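Side-chain contacts in TsrE (Streptomyces laurentii, PDB 7CWW), which is probably a cyclase of thiopeptide antibiotic biosynthesis, related to the C-terminal part of lantibiotic dehydratases and expected to form the central nitrogen heterocycle of the peptide macrocycle: residues L23-P28 against L75-P80; D31-V34 against E38-S41; Y93-D98 against A104-A109. All blocks are in the same frame, centred on the assembly; numbering follows the deposited sequence.

Contacts 1 and 2 both use helix 15-35, contact 1 from its middle and contact 2 from its end, with centres about 17 Å apart. Contact 1 lies at the surface, where one histidine ring meets an aspartate and a valine of the neighbouring helix. Contact 2 is partly buried and strongly polar: a serine hydroxyl and carbonyl fasten the end of the helix to the start of strand 39-49. Contact 3 is also partly buried but nearer the centre of the chain, about 22 Å from contact 2 between centres. There a leucine of helix 106-127 sets its methyls on a loop's tyrosine hydroxyl, histidine ring and carbonyl, by van der Waals contact rather than hydrogen bonding.

Contact 1: residues L23-P28 against L75-P80; sequences LDVAAP and LAHVGP
Asp24 and Val25, neighbours on helix 15-35, meet a single side chain of the facing helix, the imidazole of His77. The helix is wider than usual here, with a pi-type turn at 23-26. Asp24 brings its CB to 3.8 Å from His77 NE2; its carboxylate plane is turned 57° from the ring, and OD2 stays 3.9 Å from the same NE2. That carboxylate has a stronger partner in Arg128, to which OD2 forms a salt bridge. Val25 comes next and makes the closer approach: its CG2 lies over one face of the imidazole, 3.5 Å from His77 CG and 3.6 Å from His77 CD2. The ring extends this far across because His77 carries CG anti to its backbone N (chi1 -168°). It is a small helix-helix contact at the protein surface, made near the C-terminal end of helix 65-78 by that one imidazole. Helix 15-35 packs on two others from different faces: Val25 and Ala26 touch Arg73 and Leu70 of helix 65-78, while Leu23 and Ala27 pack on Leu121 of helix 106-127.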
loop_
_atom_site.group_PDB
_atom_site.type_symbol
_atom_site.label_atom_id
_atom_site.label_comp_id
_atom_site.label_asym_id
_atom_site.label_seq_id
_atom_site.Cartn_x
_atom_site.Cartn_y
_atom_site.Cartn_z
ATOM N N LEU A 23 -5.313 7.727 -18.222
ATOM C CA LEU A 23 -5.016 9.154 -18.318
ATOM C C LEU A 23 -5.636 9.798 -19.549
ATOM O O LEU A 23 -6.000 10.980 -19.504
ATOM C CB LEU A 23 -3.507 9.388 -18.337
ATOM C CG LEU A 23 -2.735 8.852 -17.132
ATOM C CD1 LEU A 23 -1.236 9.102 -17.304
ATOM C CD2 LEU A 23 -3.256 9.507 -15.878
ATOM N N ASP A 24 -5.745 9.062 -20.652
ATOM C CA ASP A 24 -6.147 9.663 -21.918
ATOM C C ASP A 24 -7.595 9.398 -22.306
ATOM O O ASP A 24 -8.139 10.148 -23.119
ATOM C CB ASP A 24 -5.227 9.177 -23.045
ATOM C CG ASP A 24 -3.771 9.560 -22.804
ATOM O OD1 ASP A 24 -3.523 10.508 -22.015
ATOM O OD2 ASP A 24 -2.881 8.917 -23.397
ATOM N N VAL A 25 -8.232 8.365 -21.756
ATOM C CA VAL A 25 -9.590 8.002 -22.155
ATOM C C VAL A 25 -10.522 8.011 -20.946
ATOM O O VAL A 25 -11.535 8.719 -20.930
ATOM C CB VAL A 25 -9.600 6.621 -22.848
ATOM C CG1 VAL A 25 -11.018 6.213 -23.256
ATOM C CG2 VAL A 25 -8.684 6.624 -24.053
ATOM N N ALA A 26 -10.187 7.227 -19.917
ATOM C CA ALA A 26 -11.160 6.926 -18.872
ATOM C C ALA A 26 -11.360 8.099 -17.917
ATOM O O ALA A 26 -12.500 8.507 -17.663
ATOM C CB ALA A 26 -10.741 5.663 -18.104
ATOM N N ALA A 27 -10.276 8.645 -17.354
ATOM C CA ALA A 27 -10.436 9.777 -16.441
ATOM C C ALA A 27 -11.108 10.979 -17.100
ATOM O O ALA A 27 -12.022 11.554 -16.483
ATOM C CB ALA A 27 -9.084 10.159 -15.827
ATOM N N PRO A 28 -10.730 11.413 -18.312
ATOM C CA PRO A 28 -11.444 12.558 -18.913
ATOM C C PRO A 28 -12.928 12.299 -19.132
ATOM O O PRO A 28 -13.746 13.196 -18.919
ATOM C CB PRO A 28 -10.712 12.761 -20.246
ATOM C CG PRO A 28 -9.377 12.145 -20.045
ATOM C CD PRO A 28 -9.615 10.968 -19.169
ATOM N N LEU A 75 -11.796 0.933 -27.132
ATOM C CA LEU A 75 -11.493 0.262 -28.397
ATOM C C LEU A 75 -10.892 1.220 -29.420
ATOM O O LEU A 75 -9.976 0.846 -30.160
ATOM C CB LEU A 75 -12.751 -0.394 -28.971
ATOM C CG LEU A 75 -13.378 -1.493 -28.111
ATOM C CD1 LEU A 75 -14.538 -2.147 -28.874
ATOM C CD2 LEU A 75 -12.337 -2.529 -27.694
ATOM N N ALA A 76 -11.411 2.453 -29.502
ATOM C CA ALA A 76 -10.857 3.405 -30.463
ATOM C C ALA A 76 -9.411 3.752 -30.126
ATOM O O ALA A 76 -8.578 3.916 -31.024
ATOM C CB ALA A 76 -11.715 4.672 -30.511
ATOM N N HIS A 77 -9.096 3.862 -28.838
ATOM C CA HIS A 77 -7.760 4.282 -28.432
ATOM C C HIS A 77 -6.728 3.200 -28.725
ATOM O O HIS A 77 -5.680 3.473 -29.321
ATOM C CB HIS A 77 -7.758 4.635 -26.946
ATOM C CG HIS A 77 -6.516 5.334 -26.490
ATOM N ND1 HIS A 77 -5.485 4.679 -25.851
ATOM C CD2 HIS A 77 -6.144 6.633 -26.572
ATOM C CE1 HIS A 77 -4.531 5.544 -25.557
ATOM N NE2 HIS A 77 -4.905 6.737 -25.985
ATOM N N VAL A 78 -7.002 1.964 -28.305
ATOM C CA VAL A 78 -6.037 0.884 -28.494
ATOM C C VAL A 78 -5.870 0.534 -29.967
ATOM O O VAL A 78 -4.794 0.090 -30.386
ATOM C CB VAL A 78 -6.463 -0.338 -27.666
ATOM C CG1 VAL A 78 -6.502 0.020 -26.203
ATOM C CG2 VAL A 78 -7.835 -0.758 -28.092
ATOM N N GLY A 79 -6.908 0.728 -30.774
ATOM C CA GLY A 79 -6.847 0.397 -32.176
ATOM C C GLY A 79 -7.354 -1.004 -32.443
ATOM O O GLY A 79 -7.652 -1.767 -31.521
ATOM N N PRO A 80 -7.454 -1.378 -33.723
ATOM C CA PRO A 80 -7.961 -2.716 -34.068
ATOM C C PRO A 80 -7.029 -3.850 -33.674
ATOM O O PRO A 80 -7.360 -5.013 -33.935
ATOM C CB PRO A 80 -8.125 -2.649 -35.598
ATOM C CG PRO A 80 -8.009 -1.194 -35.958
ATOM C CD PRO A 80 -7.121 -0.592 -34.921
#

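Contact 2: residues D31-V34 against E38-S41; sequences DESV and ETDS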
loop_
_atom_site.group_PDB
_atom_site.type_symbol
_atom_site.label_atom_id
_atom_site.label_comp_id
_atom_site.label_asym_id
_atom_site.label_seq_id
_atom_site.Cartn_x
_atom_site.Cartn_y
_atom_site.Cartn_z
ATOM N N ASP A 31 -14.528 12.010 -15.393
ATOM C CA ASP A 31 -14.570 13.337 -14.776
ATOM C C ASP A 31 -15.617 14.220 -15.448
ATOM O O ASP A 31 -16.392 14.899 -14.766
ATOM C CB ASP A 31 -13.197 14.009 -14.821
ATOM C CG ASP A 31 -12.229 13.435 -13.795
ATOM O OD1 ASP A 31 -12.677 12.762 -12.845
ATOM O OD2 ASP A 31 -11.010 13.658 -13.941
ATOM N N GLU A 32 -15.669 14.216 -16.783
ATOM C CA GLU A 32 -16.720 14.967 -17.472
ATOM C C GLU A 32 -18.105 14.492 -17.048
ATOM O O GLU A 32 -18.985 15.305 -16.736
ATOM C CB GLU A 32 -16.571 14.837 -18.989
ATOM C CG GLU A 32 -17.667 15.572 -19.761
ATOM C CD GLU A 32 -17.623 15.315 -21.258
ATOM O OE1 GLU A 32 -17.241 14.199 -21.665
ATOM O OE2 GLU A 32 -17.980 16.230 -22.031
ATOM N N SER A 33 -18.317 13.171 -17.040
ATOM C CA SER A 33 -19.612 12.621 -16.649
ATOM C C SER A 33 -19.997 13.043 -15.233
ATOM O O SER A 33 -21.179 13.282 -14.947
ATOM C CB SER A 33 -19.582 11.096 -16.763
ATOM O OG SER A 33 -20.860 10.546 -16.510
ATOM N N VAL A 34 -19.014 13.121 -14.331
ATOM C CA VAL A 34 -19.283 13.576 -12.968
ATOM C C VAL A 34 -19.651 15.058 -12.966
ATOM O O VAL A 34 -20.623 15.472 -12.324
ATOM C CB VAL A 34 -18.072 13.298 -12.055
ATOM C CG1 VAL A 34 -18.122 14.178 -10.815
ATOM C CG2 VAL A 34 -18.000 11.810 -11.659
ATOM N N GLU A 38 -24.074 13.116 -14.753
ATOM C CA GLU A 38 -24.431 11.825 -15.324
ATOM C C GLU A 38 -23.918 10.682 -14.454
ATOM O O GLU A 38 -24.530 9.610 -14.404
ATOM C CB GLU A 38 -23.859 11.749 -16.740
ATOM C CG GLU A 38 -24.189 10.504 -17.526
ATOM C CD GLU A 38 -23.420 10.439 -18.833
ATOM O OE1 GLU A 38 -22.188 10.665 -18.812
ATOM O OE2 GLU A 38 -24.048 10.171 -19.878
ATOM N N THR A 39 -22.814 10.906 -13.751
ATOM C CA THR A 39 -22.209 9.944 -12.841
ATOM C C THR A 39 -22.007 10.637 -11.500
ATOM O O THR A 39 -21.677 11.824 -11.459
ATOM C CB THR A 39 -20.875 9.422 -13.411
ATOM O OG1 THR A 39 -21.134 8.667 -14.603
ATOM C CG2 THR A 39 -20.124 8.543 -12.405
ATOM N N ASP A 40 -22.231 9.905 -10.404
ATOM C CA ASP A 40 -22.082 10.506 -9.078
ATOM C C ASP A 40 -20.614 10.660 -8.704
ATOM O O ASP A 40 -20.177 11.744 -8.307
ATOM C CB ASP A 40 -22.806 9.663 -8.030
ATOM C CG ASP A 40 -24.316 9.715 -8.184
ATOM O OD1 ASP A 40 -24.879 10.830 -8.250
ATOM O OD2 ASP A 40 -24.939 8.639 -8.246
ATOM N N SER A 41 -19.844 9.580 -8.811
ATOM C CA SER A 41 -18.426 9.588 -8.478
ATOM C C SER A 41 -17.821 8.359 -9.138
ATOM O O SER A 41 -18.542 7.475 -9.605
ATOM C CB SER A 41 -18.203 9.571 -6.958
ATOM O OG SER A 41 -18.793 8.411 -6.383
HETATM O O HOH W 1 -22.016 14.248 -10.313
#
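Ser33 OG stands between Glu38 and Thr39 and bonds to both, forming the tight half of this contact. It donates to Glu38 OE1 at 2.7 Å, using the anti lone pair of the carboxylate oxygen, the one facing away from OE2. The same hydroxyl accepts from Thr39 OG1, also 2.7 Å from Ser33 OG. With its own proton directed at the glutamate, the serine takes this second bond through a lone pair, and the chain of bonds runs in one direction, from Thr39 through Ser33 to Glu38. The Ser33 hydroxyl is placed there by a chi1 of -175°, which sets OG opposite the backbone N.

The carbonyl of the same residue is gripped as well. Thr39 N donates to Ser33 O at 3.1 Å, approaching 64° out of the carbonyl plane, while the bond from Glu38 N to Ser33 O, at 2.9 Å, is weak because its angle is poor.

Around Val34 the packing is looser and partly open to solvent. Its CA-H points nearly straight at Thr39 O, with Val34 CA 3.3 Å from that oxygen. A water bridges the backbones here, donating to both Val34 O and Thr39 O. The methyls Val34 CG2 and Thr39 CG2 only just meet, at 4.0 Å. The CB atoms of Asp40 and Ser41 point away from the helix, and Asp40 OD2 bonds to Ser4 OG.

The whole ties the C-terminal end of helix 15-35 to the start of strand 39-49, a helix-to-strand connection in a beta-alpha-beta-beta-alpha unit. Val66 of helix 65-78 packs on Ser33, Glu38 and Thr39, Arg69 of that helix forms a salt bridge to Glu38 OE2, and Asp40 pairs by its backbone with Ala60 of strand 52-61.

Contact 3: residues Y93-D98 against A104-A109; sequences YNHEHD and AGLGLA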
loop_
_atom_site.group_PDB
_atom_site.type_symbol
_atom_site.label_atom_id
_atom_site.label_comp_id
_atom_site.label_asym_id
_atom_site.label_seq_id
_atom_site.Cartn_x
_atom_site.Cartn_y
_atom_site.Cartn_z
ATOM N N TYR A 93 -15.925 -7.656 -8.911
ATOM C CA TYR A 93 -15.441 -6.859 -7.803
ATOM C C TYR A 93 -15.536 -7.623 -6.488
ATOM O O TYR A 93 -16.533 -8.287 -6.209
ATOM C CB TYR A 93 -16.264 -5.586 -7.734
ATOM C CG TYR A 93 -15.849 -4.607 -6.676
ATOM C CD1 TYR A 93 -14.582 -4.021 -6.688
ATOM C CD2 TYR A 93 -16.745 -4.228 -5.681
ATOM C CE1 TYR A 93 -14.213 -3.082 -5.718
ATOM C CE2 TYR A 93 -16.386 -3.282 -4.710
ATOM C CZ TYR A 93 -15.120 -2.721 -4.739
ATOM O OH TYR A 93 -14.773 -1.789 -3.781
ATOM N N ASN A 94 -14.495 -7.507 -5.663
ATOM C CA ASN A 94 -14.476 -8.126 -4.342
ATOM C C ASN A 94 -14.972 -7.095 -3.332
ATOM O O ASN A 94 -14.307 -6.082 -3.090
ATOM C CB ASN A 94 -13.070 -8.616 -3.996
ATOM C CG ASN A 94 -13.020 -9.437 -2.713
ATOM O OD1 ASN A 94 -13.939 -9.405 -1.893
ATOM N ND2 ASN A 94 -11.945 -10.192 -2.546
ATOM N N HIS A 95 -16.141 -7.352 -2.742
ATOM C CA HIS A 95 -16.722 -6.462 -1.745
ATOM C C HIS A 95 -16.136 -6.681 -0.356
ATOM O O HIS A 95 -16.529 -5.985 0.588
ATOM C CB HIS A 95 -18.244 -6.653 -1.678
ATOM C CG HIS A 95 -18.964 -6.285 -2.938
ATOM N ND1 HIS A 95 -18.942 -7.075 -4.069
ATOM C CD2 HIS A 95 -19.740 -5.217 -3.243
ATOM C CE1 HIS A 95 -19.669 -6.507 -5.016
ATOM N NE2 HIS A 95 -20.165 -5.381 -4.540
ATOM N N GLU A 96 -15.233 -7.645 -0.203
ATOM C CA GLU A 96 -14.754 -8.084 1.102
ATOM C C GLU A 96 -13.260 -8.383 0.969
ATOM O O GLU A 96 -12.791 -9.481 1.252
ATOM C CB GLU A 96 -15.555 -9.301 1.590
ATOM C CG GLU A 96 -15.425 -9.594 3.085
ATOM C CD GLU A 96 -16.192 -10.837 3.528
ATOM O OE1 GLU A 96 -16.517 -11.686 2.669
ATOM O OE2 GLU A 96 -16.469 -10.974 4.740
ATOM N N HIS A 97 -12.501 -7.388 0.502
ATOM C CA HIS A 97 -11.073 -7.586 0.279
ATOM C C HIS A 97 -10.376 -7.950 1.583
ATOM O O HIS A 97 -10.712 -7.432 2.655
ATOM C CB HIS A 97 -10.434 -6.325 -0.331
ATOM C CG HIS A 97 -10.403 -6.335 -1.831
ATOM N ND1 HIS A 97 -9.743 -7.309 -2.563
ATOM C CD2 HIS A 97 -10.973 -5.505 -2.738
ATOM C CE1 HIS A 97 -9.906 -7.071 -3.853
ATOM N NE2 HIS A 97 -10.643 -5.979 -3.988
ATOM N N ASP A 98 -9.401 -8.849 1.486
ATOM C CA ASP A 98 -8.666 -9.268 2.670
ATOM C C ASP A 98 -8.021 -8.065 3.343
ATOM O O ASP A 98 -7.445 -7.196 2.682
ATOM C CB ASP A 98 -7.589 -10.287 2.309
ATOM C CG ASP A 98 -8.166 -11.595 1.775
ATOM O OD1 ASP A 98 -9.375 -11.862 1.939
ATOM O OD2 ASP A 98 -7.388 -12.373 1.202
ATOM N N ALA A 104 -18.184 -4.045 6.867
ATOM C CA ALA A 104 -18.533 -2.713 7.349
ATOM C C ALA A 104 -17.540 -1.653 6.902
ATOM O O ALA A 104 -17.850 -0.455 6.997
ATOM C CB ALA A 104 -18.637 -2.721 8.872
ATOM N N GLY A 105 -16.366 -2.062 6.411
ATOM C CA GLY A 105 -15.330 -1.151 5.980
ATOM C C GLY A 105 -15.345 -0.799 4.515
ATOM O O GLY A 105 -14.526 0.014 4.077
ATOM N N LEU A 106 -16.269 -1.368 3.741
ATOM C CA LEU A 106 -16.241 -1.179 2.294
ATOM C C LEU A 106 -16.498 0.278 1.927
ATOM O O LEU A 106 -15.789 0.856 1.091
ATOM C CB LEU A 106 -17.281 -2.090 1.625
ATOM C CG LEU A 106 -17.312 -2.038 0.092
ATOM C CD1 LEU A 106 -15.957 -2.406 -0.516
ATOM C CD2 LEU A 106 -18.421 -2.927 -0.485
ATOM N N GLY A 107 -17.515 0.891 2.538
ATOM C CA GLY A 107 -17.843 2.271 2.190
ATOM C C GLY A 107 -16.696 3.232 2.446
ATOM O O GLY A 107 -16.406 4.108 1.625
ATOM N N LEU A 108 -16.015 3.074 3.581
ATOM C CA LEU A 108 -14.876 3.938 3.868
ATOM C C LEU A 108 -13.756 3.733 2.854
ATOM O O LEU A 108 -13.170 4.705 2.376
ATOM C CB LEU A 108 -14.363 3.694 5.288
ATOM C CG LEU A 108 -13.462 4.772 5.910
ATOM C CD1 LEU A 108 -14.187 6.101 6.068
ATOM C CD2 LEU A 108 -12.954 4.318 7.277
ATOM N N ALA A 109 -13.443 2.478 2.510
ATOM C CA ALA A 109 -12.399 2.232 1.516
ATOM C C ALA A 109 -12.765 2.850 0.170
ATOM O O ALA A 109 -11.922 3.474 -0.485
ATOM C CB ALA A 109 -12.147 0.719 1.354
#
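The hydroxyl of Tyr93 touches a methyl across the contact, with OH 3.5 Å from Leu106 CD1, and also makes a weak hydrogen bond to Glu110 one helical turn further on. The setting is a loop-to-helix junction: the irregular chain after helix 84-87 folds back against the first turn of helix 106-127.

Leu106 makes all the contacts from the helical segment. It reaches over with CG anti to its backbone N (chi1 -177°), so that both methyls rest on the His95 carbonyl, while CD1 also meets Tyr93 and CD2 the His95 ring. CD1 approaches the Tyr93 ring obliquely and lies 4.3 Å from Tyr93 CE2. CD2 comes to the edge of the His95 imidazole, near the ring plane, 3.8 Å from His95 CD2. The carbonyl of His95 is tucked against both branches, with its O 3.8 Å from Leu106 CD2, a van der Waals contact to a group that offers it no proton donor.

The two aromatic side chains of the loop are set against each other as well. Tyr93 turns a ring edge to His95, its CD2 standing 3.7 Å above the centre of one imidazole face, and His95 NE2 lies in the plane of the tyrosine. Tyr93 also packs on Phe43 and Leu45 of strand 39-49 and on Arg56 and Arg58 of strand 52-61, which makes the loop a joint between the small sheet and the helical part of the chain. On the helix side, the opening turn, which carries Leu106, is closed by the backbone bond from Ala109 N to Gly105 O, 3.1 Å long.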